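Long-range contact in glyceraldehyde-3-phosphate dehydrogenase (Sulfolobus solfataricus, PDB 1B7G), which oxidises and phosphorylates D-glyceraldehyde 3-phosphate in glycolysis, using NAD or, by marked preference, NADP as cofactor: residues 155-166 with 219-229. The protein carries 1 engineered substitution. Sequence-based numbering, arbitrary orientation.
Sequences SKVEKVRATIVR and HMHFINITLKD. Unlike the reference sequence in segment 155-166: Lys159 (reference Asn). With SO4 (sulfate ion), chain C; SO4 (sulfate ion), chain D.
Ile164 and His221, a non-hydrogen-bonded pair, send their side chains off the sheet together, and Ile164 CG1 sits 3.8 Å from the centroid of the imidazole, over its face, in a CH-pi contact. His221 NE2 is hydrogen-bonded to Asn140 OD1, and its ring meets that of Tyr296. The pair illustrates a principle: alternation along antiparallel strands gathers the buried side chains on one face, while the strand ends bring polar groups together at the site. The N-to-C directions of strands 157-166 and 219-227 make 159°, close to antiparallel. Val157, Ala162, Ile223 and Ile225 share the buried face. On the other, Val165 CG2 meets the edge of the Phe222 ring, 3.5 Å from CE2. Near the far end a classic beta bulge directs the amides of Glu158 and Lys159 (asparagine in the reference sequence) at Thr226 O; beyond it Ser155 OG donates to Asp229 OD2 from above the carboxylate plane.

At the catalytic end His219 sets ND1 against Arg166 CA (3.2 Å) and hydrogen-bonds the backbone N of Arg167, while its CE1 lies over one face of the Arg166 guanidinium, off its centre. A bend at chi3 (50°) carries that group to two sulfates: NE donates to O2 of one (2.8 Å), NH2 to both, and NH1 pairs with Asp185. A leucine here would probably leave both sulfates without these donors and Asp185 without its mate. Ser138, Asn140 and His193 also hold the first sulfate, Arg167 the second; the two probably mark the inorganic and substrate phosphate sites, beside the catalytic-site histidine.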
ATOM      1  N   SER A 155       5.249  22.706  28.780  1.00 34.69           N
ATOM      2  CA  SER A 155       4.440  23.369  29.786  1.00 33.37           C
ATOM      3  C   SER A 155       3.227  22.506  30.083  1.00 33.99           C
ATOM      4  O   SER A 155       2.667  21.859  29.180  1.00 34.24           O
ATOM      5  CB  SER A 155       3.988  24.767  29.377  1.00 33.66           C
ATOM      6  OG  SER A 155       2.986  25.235  30.257  1.00 33.29           O
ATOM      7  N   LYS A 156       2.841  22.465  31.352  1.00 30.19           N
ATOM      8  CA  LYS A 156       1.769  21.569  31.750  1.00 32.00           C
ATOM      9  C   LYS A 156       0.507  21.757  30.898  1.00 36.79           C
ATOM     10  O   LYS A 156       0.020  22.886  30.788  1.00 32.37           O
ATOM     11  CB  LYS A 156       1.401  21.835  33.213  1.00 31.67           C
ATOM     12  CG  LYS A 156       0.585  20.687  33.780  1.00 34.57           C
ATOM     13  CD  LYS A 156       0.201  20.933  35.224  1.00 51.41           C
ATOM     14  CE  LYS A 156      -0.941  20.011  35.635  1.00 57.44           C
ATOM     15  NZ  LYS A 156      -0.670  18.594  35.297  1.00 57.59           N
ATOM     16  N   VAL A 157      -0.048  20.679  30.375  1.00 30.89           N
ATOM     17  CA  VAL A 157      -1.283  20.738  29.603  1.00 31.41           C
ATOM     18  C   VAL A 157      -2.444  20.819  30.585  1.00 29.71           C
ATOM     19  O   VAL A 157      -2.694  19.928  31.399  1.00 30.04           O
ATOM     20  CB  VAL A 157      -1.458  19.534  28.660  1.00 30.41           C
ATOM     21  CG1 VAL A 157      -2.825  19.508  28.011  1.00 26.90           C
ATOM     22  CG2 VAL A 157      -0.320  19.585  27.631  1.00 25.58           C
ATOM     23  N   GLU A 158      -3.142  21.943  30.490  1.00 28.30           N
ATOM     24  CA  GLU A 158      -4.239  22.187  31.425  1.00 32.15           C
ATOM     25  C   GLU A 158      -5.584  21.857  30.825  1.00 31.87           C
ATOM     26  O   GLU A 158      -6.520  21.488  31.540  1.00 32.11           O
ATOM     27  CB  GLU A 158      -4.150  23.684  31.815  1.00 30.24           C
ATOM     28  CG  GLU A 158      -2.889  23.965  32.612  1.00 45.05           C
ATOM     29  CD  GLU A 158      -2.923  23.332  33.995  1.00 51.78           C
ATOM     30  OE1 GLU A 158      -3.928  22.669  34.341  1.00 51.80           O
ATOM     31  OE2 GLU A 158      -1.946  23.493  34.742  1.00 50.24           O
ATOM     32  N   LYS A 159      -5.665  21.946  29.491  1.00 28.74           N
ATOM     33  CA  LYS A 159      -6.926  21.668  28.823  1.00 31.38           C
ATOM     34  C   LYS A 159      -6.769  21.262  27.354  1.00 23.09           C
ATOM     35  O   LYS A 159      -5.935  21.738  26.636  1.00 28.26           O
ATOM     36  CB  LYS A 159      -7.832  22.925  28.890  1.00 32.99           C
ATOM     37  CG  LYS A 159      -9.269  22.538  28.549  1.00 29.32           C
ATOM     38  CD  LYS A 159     -10.149  23.726  28.269  1.00 43.29           C
ATOM     39  CE  LYS A 159     -10.348  24.602  29.488  1.00 43.12           C
ATOM     40  NZ  LYS A 159     -11.455  25.581  29.256  1.00 59.60           N
ATOM     41  N   VAL A 160      -7.606  20.290  26.938  1.00 28.52           N
ATOM     42  CA  VAL A 160      -7.590  19.812  25.562  1.00 28.11           C
ATOM     43  C   VAL A 160      -9.024  19.811  25.008  1.00 21.01           C
ATOM     44  O   VAL A 160      -9.910  19.222  25.628  1.00 25.24           O
ATOM     45  CB  VAL A 160      -7.051  18.368  25.426  1.00 31.97           C
ATOM     46  CG1 VAL A 160      -7.170  17.860  23.964  1.00 25.18           C
ATOM     47  CG2 VAL A 160      -5.598  18.250  25.847  1.00 25.54           C
ATOM     48  N   ARG A 161      -9.151  20.365  23.808  1.00 20.76           N
ATOM     49  CA  ARG A 161     -10.420  20.260  23.072  1.00 24.87           C
ATOM     50  C   ARG A 161     -10.012  19.728  21.685  1.00 25.80           C
ATOM     51  O   ARG A 161      -9.028  20.230  21.138  1.00 29.45           O
ATOM     52  CB  ARG A 161     -11.190  21.571  22.940  1.00 23.33           C
ATOM     53  CG  ARG A 161     -11.664  22.158  24.295  1.00 23.04           C
ATOM     54  CD  ARG A 161     -12.732  21.272  24.894  1.00 27.64           C
ATOM     55  NE  ARG A 161     -13.301  21.796  26.145  1.00 30.10           N
ATOM     56  CZ  ARG A 161     -12.873  21.426  27.354  1.00 46.09           C
ATOM     57  NH1 ARG A 161     -11.871  20.542  27.413  1.00 27.02           N
ATOM     58  NH2 ARG A 161     -13.410  21.898  28.480  1.00 29.16           N
ATOM     59  N   ALA A 162     -10.659  18.643  21.242  1.00 27.09           N
ATOM     60  CA  ALA A 162     -10.227  18.075  19.975  1.00 26.24           C
ATOM     61  C   ALA A 162     -11.453  17.582  19.174  1.00 21.52           C
ATOM     62  O   ALA A 162     -12.424  17.128  19.729  1.00 21.58           O
ATOM     63  CB  ALA A 162      -9.301  16.866  20.202  1.00 22.04           C
ATOM     64  N   THR A 163     -11.262  17.701  17.889  1.00 20.28           N
ATOM     65  CA  THR A 163     -12.179  17.128  16.917  1.00 23.01           C
ATOM     66  C   THR A 163     -11.433  16.070  16.086  1.00 18.05           C
ATOM     67  O   THR A 163     -10.359  16.293  15.570  1.00 22.29           O
ATOM     68  CB  THR A 163     -12.701  18.276  16.040  1.00 25.77           C
ATOM     69  OG1 THR A 163     -13.784  18.937  16.687  1.00 24.11           O
ATOM     70  CG2 THR A 163     -13.204  17.728  14.701  1.00 31.43           C
ATOM     71  N   ILE A 164     -12.034  14.892  16.056  1.00 24.12           N
ATOM     72  CA  ILE A 164     -11.513  13.728  15.371  1.00 23.79           C
ATOM     73  C   ILE A 164     -12.342  13.337  14.147  1.00 19.11           C
ATOM     74  O   ILE A 164     -13.503  12.953  14.237  1.00 18.92           O
ATOM     75  CB  ILE A 164     -11.417  12.525  16.328  1.00 26.14           C
ATOM     76  CG1 ILE A 164     -10.474  12.853  17.517  1.00 28.65           C
ATOM     77  CG2 ILE A 164     -10.805  11.302  15.623  1.00 30.55           C
ATOM     78  CD1 ILE A 164     -10.694  11.877  18.662  1.00 25.27           C
ATOM     79  N   VAL A 165     -11.694  13.389  12.992  1.00 16.75           N
ATOM     80  CA  VAL A 165     -12.308  12.948  11.743  1.00 18.52           C
ATOM     81  C   VAL A 165     -11.881  11.487  11.477  1.00 17.53           C
ATOM     82  O   VAL A 165     -10.729  11.292  11.144  1.00 18.50           O
ATOM     83  CB  VAL A 165     -11.854  13.843  10.586  1.00 23.95           C
ATOM     84  CG1 VAL A 165     -12.391  13.303   9.238  1.00 16.88           C
ATOM     85  CG2 VAL A 165     -12.250  15.285  10.863  1.00 21.18           C
ATOM     86  N   ARG A 166     -12.776  10.548  11.685  1.00 21.55           N
ATOM     87  CA  ARG A 166     -12.383   9.127  11.550  1.00 20.49           C
ATOM     88  C   ARG A 166     -12.568   8.587  10.143  1.00 26.62           C
ATOM     89  O   ARG A 166     -13.590   8.852   9.476  1.00 20.97           O
ATOM     90  CB  ARG A 166     -13.165   8.288  12.556  1.00 20.86           C
ATOM     91  CG  ARG A 166     -13.266   8.789  13.955  1.00 19.83           C
ATOM     92  CD  ARG A 166     -13.843   7.878  15.020  1.00 24.00           C
ATOM     93  NE  ARG A 166     -13.249   6.538  15.035  1.00 26.15           N
ATOM     94  CZ  ARG A 166     -13.688   5.490  14.371  1.00 36.70           C
ATOM     95  NH1 ARG A 166     -14.810   5.560  13.645  1.00 20.64           N
ATOM     96  NH2 ARG A 166     -13.009   4.334  14.434  1.00 25.15           N
ATOM     97  N   HIS A 219      -7.083   8.633   9.862  1.00 21.08           N
ATOM     98  CA  HIS A 219      -7.862   9.583  10.619  1.00 21.82           C
ATOM     99  C   HIS A 219      -7.113  10.909  10.632  1.00 23.57           C
ATOM    100  O   HIS A 219      -5.896  10.910  10.410  1.00 19.58           O
ATOM    101  CB  HIS A 219      -7.950   9.146  12.086  1.00 20.08           C
ATOM    102  CG  HIS A 219      -8.526   7.803  12.341  1.00 22.82           C
ATOM    103  ND1 HIS A 219      -9.761   7.407  11.913  1.00 24.00           N
ATOM    104  CD2 HIS A 219      -8.024   6.733  13.022  1.00 25.18           C
ATOM    105  CE1 HIS A 219     -10.038   6.197  12.324  1.00 22.15           C
ATOM    106  NE2 HIS A 219      -8.971   5.763  13.030  1.00 24.37           N
ATOM    107  N   MET A 220      -7.810  11.973  11.052  1.00 17.88           N
ATOM    108  CA  MET A 220      -7.203  13.238  11.310  1.00 21.22           C
ATOM    109  C   MET A 220      -7.756  13.857  12.592  1.00 22.73           C
ATOM    110  O   MET A 220      -8.932  13.738  12.946  1.00 21.98           O
ATOM    111  CB  MET A 220      -7.250  14.309  10.199  1.00 23.64           C
ATOM    112  CG  MET A 220      -6.128  14.137   9.171  1.00 23.15           C
ATOM    113  SD  MET A 220      -6.027  15.449   7.971  1.00 21.17           S
ATOM    114  CE  MET A 220      -5.203  16.722   8.982  1.00 24.74           C
ATOM    115  N   HIS A 221      -6.837  14.552  13.308  1.00 23.80           N
ATOM    116  CA  HIS A 221      -7.237  15.259  14.518  1.00 25.84           C
ATOM    117  C   HIS A 221      -7.004  16.772  14.383  1.00 18.25           C
ATOM    118  O   HIS A 221      -6.069  17.235  13.822  1.00 21.59           O
ATOM    119  CB  HIS A 221      -6.503  14.830  15.808  1.00 19.60           C
ATOM    120  CG  HIS A 221      -6.709  13.383  16.172  1.00 19.93           C
ATOM    121  ND1 HIS A 221      -6.592  12.943  17.491  1.00 24.93           N
ATOM    122  CD2 HIS A 221      -7.003  12.311  15.434  1.00 24.25           C
ATOM    123  CE1 HIS A 221      -6.854  11.614  17.489  1.00 20.56           C
ATOM    124  NE2 HIS A 221      -7.067  11.231  16.265  1.00 24.88           N
ATOM    125  N   PHE A 222      -7.906  17.515  15.051  1.00 16.42           N
ATOM    126  CA  PHE A 222      -7.749  18.993  14.993  1.00 23.11           C
ATOM    127  C   PHE A 222      -7.841  19.467  16.440  1.00 21.62           C
ATOM    128  O   PHE A 222      -8.833  19.145  17.107  1.00 21.33           O
ATOM    129  CB  PHE A 222      -8.825  19.633  14.128  1.00 28.14           C
ATOM    130  CG  PHE A 222      -8.831  19.106  12.710  1.00 23.06           C
ATOM    131  CD1 PHE A 222      -7.923  19.590  11.787  1.00 24.19           C
ATOM    132  CD2 PHE A 222      -9.691  18.091  12.334  1.00 34.87           C
ATOM    133  CE1 PHE A 222      -7.907  19.083  10.492  1.00 27.65           C
ATOM    134  CE2 PHE A 222      -9.675  17.577  11.042  1.00 36.88           C
ATOM    135  CZ  PHE A 222      -8.780  18.083  10.122  1.00 27.32           C
ATOM    136  N   ILE A 223      -6.725  19.969  16.959  1.00 22.21           N
ATOM    137  CA  ILE A 223      -6.708  20.101  18.417  1.00 26.72           C
ATOM    138  C   ILE A 223      -6.316  21.474  18.935  1.00 19.44           C
ATOM    139  O   ILE A 223      -5.728  22.279  18.276  1.00 20.81           O
ATOM    140  CB  ILE A 223      -5.766  19.098  19.112  1.00 31.00           C
ATOM    141  CG1 ILE A 223      -4.330  19.464  18.728  1.00 26.75           C
ATOM    142  CG2 ILE A 223      -6.067  17.648  18.774  1.00 39.12           C
ATOM    143  CD1 ILE A 223      -3.353  18.887  19.758  1.00 51.84           C
ATOM    144  N   ASN A 224      -6.872  21.688  20.126  1.00 21.88           N
ATOM    145  CA  ASN A 224      -6.658  22.966  20.806  1.00 24.45           C
ATOM    146  C   ASN A 224      -6.230  22.627  22.247  1.00 23.15           C
ATOM    147  O   ASN A 224      -7.015  22.072  22.992  1.00 26.49           O
ATOM    148  CB  ASN A 224      -7.936  23.782  20.791  1.00 25.72           C
ATOM    149  CG  ASN A 224      -7.815  25.075  21.586  1.00 49.64           C
ATOM    150  OD1 ASN A 224      -7.455  25.155  22.767  1.00 58.13           O
ATOM    151  ND2 ASN A 224      -8.133  26.171  20.905  1.00 46.24           N
ATOM    152  N   ILE A 225      -5.000  23.051  22.536  1.00 24.72           N
ATOM    153  CA  ILE A 225      -4.448  22.749  23.872  1.00 25.02           C
ATOM    154  C   ILE A 225      -4.277  24.069  24.635  1.00 23.09           C
ATOM    155  O   ILE A 225      -3.868  25.084  24.080  1.00 25.47           O
ATOM    156  CB  ILE A 225      -3.072  22.064  23.732  1.00 28.52           C
ATOM    157  CG1 ILE A 225      -3.151  20.681  23.058  1.00 33.53           C
ATOM    158  CG2 ILE A 225      -2.387  21.901  25.099  1.00 37.39           C
ATOM    159  CD1 ILE A 225      -1.772  20.213  22.595  1.00 34.72           C
ATOM    160  N   THR A 226      -4.645  24.029  25.939  1.00 23.32           N
ATOM    161  CA  THR A 226      -4.380  25.213  26.765  1.00 25.66           C
ATOM    162  C   THR A 226      -3.302  24.823  27.793  1.00 24.64           C
ATOM    163  O   THR A 226      -3.460  23.769  28.410  1.00 30.53           O
ATOM    164  CB  THR A 226      -5.619  25.713  27.528  1.00 31.13           C
ATOM    165  OG1 THR A 226      -6.649  25.931  26.588  1.00 34.30           O
ATOM    166  CG2 THR A 226      -5.287  26.997  28.297  1.00 34.74           C
ATOM    167  N   LEU A 227      -2.199  25.532  27.784  1.00 32.45           N
ATOM    168  CA  LEU A 227      -1.068  25.245  28.667  1.00 31.93           C
ATOM    169  C   LEU A 227      -1.085  26.108  29.933  1.00 37.31           C
ATOM    170  O   LEU A 227      -1.736  27.152  30.010  1.00 34.21           O
ATOM    171  CB  LEU A 227       0.246  25.530  27.917  1.00 31.84           C
ATOM    172  CG  LEU A 227       0.367  24.831  26.557  1.00 27.12           C
ATOM    173  CD1 LEU A 227       1.589  25.297  25.803  1.00 25.56           C
ATOM    174  CD2 LEU A 227       0.363  23.323  26.752  1.00 24.42           C
ATOM    175  N   LYS A 228      -0.316  25.686  30.931  1.00 31.94           N
ATOM    176  CA  LYS A 228      -0.315  26.411  32.212  1.00 37.26           C
ATOM    177  C   LYS A 228       0.341  27.759  32.048  1.00 37.65           C
ATOM    178  O   LYS A 228      -0.047  28.783  32.605  1.00 39.54           O
ATOM    179  CB  LYS A 228       0.397  25.533  33.242  1.00 39.64           C
ATOM    180  CG  LYS A 228       0.903  26.270  34.485  1.00 56.35           C
ATOM    181  CD  LYS A 228       0.668  25.397  35.715  1.00 53.63           C
ATOM    182  CE  LYS A 228       1.712  25.634  36.790  1.00 61.26           C
ATOM    183  NZ  LYS A 228       1.298  25.008  38.078  1.00 59.69           N
ATOM    184  N   ASP A 229       1.437  27.755  31.293  1.00 36.02           N
ATOM    185  CA  ASP A 229       2.251  28.917  31.057  1.00 39.95           C
ATOM    186  C   ASP A 229       2.277  29.340  29.596  1.00 43.32           C
ATOM    187  O   ASP A 229       1.991  28.517  28.728  1.00 40.63           O
ATOM    188  CB  ASP A 229       3.717  28.542  31.472  1.00 48.05           C
ATOM    189  CG  ASP A 229       3.685  27.710  32.750  1.00 58.41           C
ATOM    190  OD1 ASP A 229       3.146  28.227  33.757  1.00 55.10           O
ATOM    191  OD2 ASP A 229       4.101  26.523  32.694  1.00 55.98           O
TER
HETATM  192  S   SO4 C 601     -10.836   5.207  17.777  1.00 25.27           S
HETATM  193  O1  SO4 C 601     -11.583   4.101  17.191  1.00 34.33           O
HETATM  194  O2  SO4 C 601     -11.347   6.546  17.150  1.00 29.64           O
HETATM  195  O3  SO4 C 601      -9.390   5.230  17.577  1.00 30.69           O
HETATM  196  O4  SO4 C 601     -11.158   5.183  19.216  1.00 30.27           O
HETATM  197  S   SO4 D 603     -13.113   0.810  13.327  1.00 44.76           S
HETATM  198  O1  SO4 D 603     -12.630  -0.316  12.441  1.00 57.79           O
HETATM  199  O2  SO4 D 603     -13.333   2.027  12.505  1.00 55.97           O
HETATM  200  O3  SO4 D 603     -11.982   1.050  14.286  1.00 56.77           O
HETATM  201  O4  SO4 D 603     -14.352   0.408  14.020  1.00 53.15           O
HETATM  202  O   HOH W   1       4.344  23.564  33.598  1.00 48.30           O